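Geranyltranstransferase (IspA) (Helicobacter pylori, PDB 3LLW) probably acts as a magnesium-dependent prenyltransferase of the FPP/GGPP synthase family, joining isoprenoid diphosphates in terpenoid biosynthesis. Local coordinates at residues S9-E14 with Q290-A295. Numbering follows the deposited sequence.
Sequences SFYYNE and QENLNA
Tyr11 and Asn292 are the residues whose CA atoms come nearest across the two helical segments, 7.5 Å apart, and no hydrogen bond crosses between 9-14 and 290-295. The join is small, 165 Å² with both sides summed, and its closest approaches are all between side-chain atoms. Asn292 lies alongside the root of the Tyr11 side chain: its ND2 comes to 3.9 Å from Tyr11 CB, and its CG to 4.2 Å from Tyr11 CD2. The amide and ring planes are 20° apart, so two flat groups lie almost parallel while their side chains run past each other in opposite directions. Tyr11 has CG anti to the backbone N (chi1 162°), which carries its ring past Asn292, toward helix 51-63, where OH is hydrogen-bonded to Lys54 O. Asn292 ND2 reaches the same helix through a hydrogen bond to Ala58 O, a bond that restrains the rotation of the amide beside Tyr11. In the all-helical fold of the polyprenyl synthetases, this contact brings helix 6-23, near the N-terminus, against the C-terminal helix 287-301, with its centre about 17 Å from the centre of the chain and away from the magnesium-binding aspartates. At the more exposed margin, Tyr12 brings its hydroxyl end to Ala295, OH lying 3.5 Å from Ala295 CB and CZ 4.4 Å from that same methyl. Ala295 CB points toward the opposing helix and also touches Leu8, one turn before Tyr12.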
loop_
_atom_site.group_PDB
_atom_site.type_symbol
_atom_site.label_atom_id
_atom_site.label_comp_id
_atom_site.label_asym_id
_atom_site.label_seq_id
_atom_site.Cartn_x
_atom_site.Cartn_y
_atom_site.Cartn_z
ATOM N N SER A 9 -31.530 -10.634 -9.235
ATOM C CA SER A 9 -31.273 -12.061 -9.063
ATOM C C SER A 9 -29.876 -12.383 -9.561
ATOM O O SER A 9 -29.166 -13.204 -8.964
ATOM C CB SER A 9 -32.304 -12.886 -9.846
ATOM O OG SER A 9 -32.335 -14.224 -9.397
ATOM N N PHE A 10 -29.501 -11.730 -10.663
ATOM C CA PHE A 10 -28.174 -11.853 -11.254
ATOM C C PHE A 10 -27.103 -11.307 -10.303
ATOM O O PHE A 10 -26.029 -11.895 -10.160
ATOM C CB PHE A 10 -28.131 -11.108 -12.593
ATOM C CG PHE A 10 -26.757 -10.982 -13.175
ATOM C CD1 PHE A 10 -26.188 -12.040 -13.873
ATOM C CD2 PHE A 10 -26.037 -9.796 -13.046
ATOM C CE1 PHE A 10 -24.909 -11.928 -14.422
ATOM C CE2 PHE A 10 -24.757 -9.677 -13.586
ATOM C CZ PHE A 10 -24.194 -10.745 -14.275
ATOM N N TYR A 11 -27.415 -10.176 -9.672
ATOM C CA TYR A 11 -26.521 -9.516 -8.734
ATOM C C TYR A 11 -26.286 -10.348 -7.478
ATOM O O TYR A 11 -25.140 -10.510 -7.051
ATOM C CB TYR A 11 -27.040 -8.117 -8.384
ATOM C CG TYR A 11 -26.433 -7.533 -7.121
ATOM C CD1 TYR A 11 -25.060 -7.262 -7.036
ATOM C CD2 TYR A 11 -27.230 -7.245 -6.016
ATOM C CE1 TYR A 11 -24.507 -6.745 -5.895
ATOM C CE2 TYR A 11 -26.682 -6.706 -4.867
ATOM C CZ TYR A 11 -25.316 -6.461 -4.814
ATOM O OH TYR A 11 -24.762 -5.934 -3.677
ATOM N N TYR A 12 -27.357 -10.883 -6.898
ATOM C CA TYR A 12 -27.241 -11.740 -5.711
ATOM C C TYR A 12 -26.372 -12.971 -5.964
ATOM O O TYR A 12 -25.659 -13.441 -5.076
ATOM C CB TYR A 12 -28.621 -12.184 -5.219
ATOM C CG TYR A 12 -29.379 -11.146 -4.417
ATOM C CD1 TYR A 12 -28.705 -10.168 -3.680
ATOM C CD2 TYR A 12 -30.774 -11.158 -4.372
ATOM C CE1 TYR A 12 -29.397 -9.221 -2.938
ATOM C CE2 TYR A 12 -31.477 -10.218 -3.624
ATOM C CZ TYR A 12 -30.781 -9.254 -2.907
ATOM O OH TYR A 12 -31.468 -8.318 -2.164
ATOM N N ASN A 13 -26.438 -13.477 -7.186
ATOM C CA ASN A 13 -25.678 -14.642 -7.571
ATOM C C ASN A 13 -24.192 -14.306 -7.782
ATOM O O ASN A 13 -23.325 -15.120 -7.459
ATOM C CB ASN A 13 -26.308 -15.278 -8.812
ATOM C CG ASN A 13 -25.639 -16.560 -9.216
ATOM O OD1 ASN A 13 -25.280 -16.733 -10.382
ATOM N ND2 ASN A 13 -25.451 -17.469 -8.258
ATOM N N GLU A 14 -23.910 -13.111 -8.307
ATOM C CA GLU A 14 -22.528 -12.633 -8.422
ATOM C C GLU A 14 -21.838 -12.421 -7.072
ATOM O O GLU A 14 -20.643 -12.656 -6.945
ATOM C CB GLU A 14 -22.439 -11.375 -9.280
ATOM C CG GLU A 14 -22.665 -11.659 -10.762
ATOM C CD GLU A 14 -21.807 -12.819 -11.273
ATOM O OE1 GLU A 14 -20.570 -12.784 -11.068
ATOM O OE2 GLU A 14 -22.366 -13.759 -11.884
ATOM N N GLN A 290 -30.586 1.825 -9.008
ATOM C CA GLN A 290 -31.446 2.132 -7.878
ATOM C C GLN A 290 -31.932 0.846 -7.210
ATOM O O GLN A 290 -32.003 0.779 -5.979
ATOM C CB GLN A 290 -32.622 3.004 -8.320
ATOM C CG GLN A 290 -33.387 3.677 -7.178
ATOM C CD GLN A 290 -34.443 2.776 -6.538
ATOM O OE1 GLN A 290 -35.087 1.966 -7.216
ATOM N NE2 GLN A 290 -34.618 2.913 -5.223
ATOM N N GLU A 291 -32.235 -0.162 -8.029
ATOM C CA GLU A 291 -32.797 -1.417 -7.556
ATOM C C GLU A 291 -31.784 -2.210 -6.732
ATOM O O GLU A 291 -32.115 -2.701 -5.649
ATOM C CB GLU A 291 -33.299 -2.240 -8.739
ATOM C CG GLU A 291 -34.117 -3.460 -8.368
ATOM C CD GLU A 291 -34.813 -4.098 -9.568
ATOM O OE1 GLU A 291 -34.138 -4.389 -10.590
ATOM O OE2 GLU A 291 -36.045 -4.311 -9.483
ATOM N N ASN A 292 -30.557 -2.323 -7.247
ATOM C CA ASN A 292 -29.469 -3.005 -6.539
ATOM C C ASN A 292 -29.089 -2.312 -5.227
ATOM O O ASN A 292 -28.960 -2.965 -4.189
ATOM C CB ASN A 292 -28.237 -3.157 -7.442
ATOM C CG ASN A 292 -28.449 -4.156 -8.566
ATOM O OD1 ASN A 292 -29.530 -4.720 -8.712
ATOM N ND2 ASN A 292 -27.412 -4.376 -9.371
ATOM N N LEU A 293 -28.925 -0.993 -5.282
ATOM C CA LEU A 293 -28.602 -0.221 -4.093
ATOM C C LEU A 293 -29.702 -0.277 -3.039
ATOM O O LEU A 293 -29.419 -0.526 -1.869
ATOM C CB LEU A 293 -28.237 1.223 -4.450
ATOM C CG LEU A 293 -26.900 1.402 -5.189
ATOM C CD1 LEU A 293 -26.655 2.860 -5.502
ATOM C CD2 LEU A 293 -25.745 0.824 -4.388
ATOM N N ASN A 294 -30.949 -0.091 -3.474
ATOM C CA ASN A 294 -32.119 -0.170 -2.600
ATOM C C ASN A 294 -32.187 -1.498 -1.856
ATOM O O ASN A 294 -32.416 -1.511 -0.639
ATOM C CB ASN A 294 -33.395 0.075 -3.414
ATOM C CG ASN A 294 -34.652 0.108 -2.569
ATOM O OD1 ASN A 294 -35.480 -0.793 -2.665
ATOM N ND2 ASN A 294 -34.814 1.153 -1.759
ATOM N N ALA A 295 -31.945 -2.593 -2.581
ATOM C CA ALA A 295 -32.020 -3.937 -2.010
ATOM C C ALA A 295 -30.958 -4.161 -0.950
ATOM O O ALA A 295 -31.246 -4.705 0.119
ATOM C CB ALA A 295 -31.893 -4.974 -3.086
#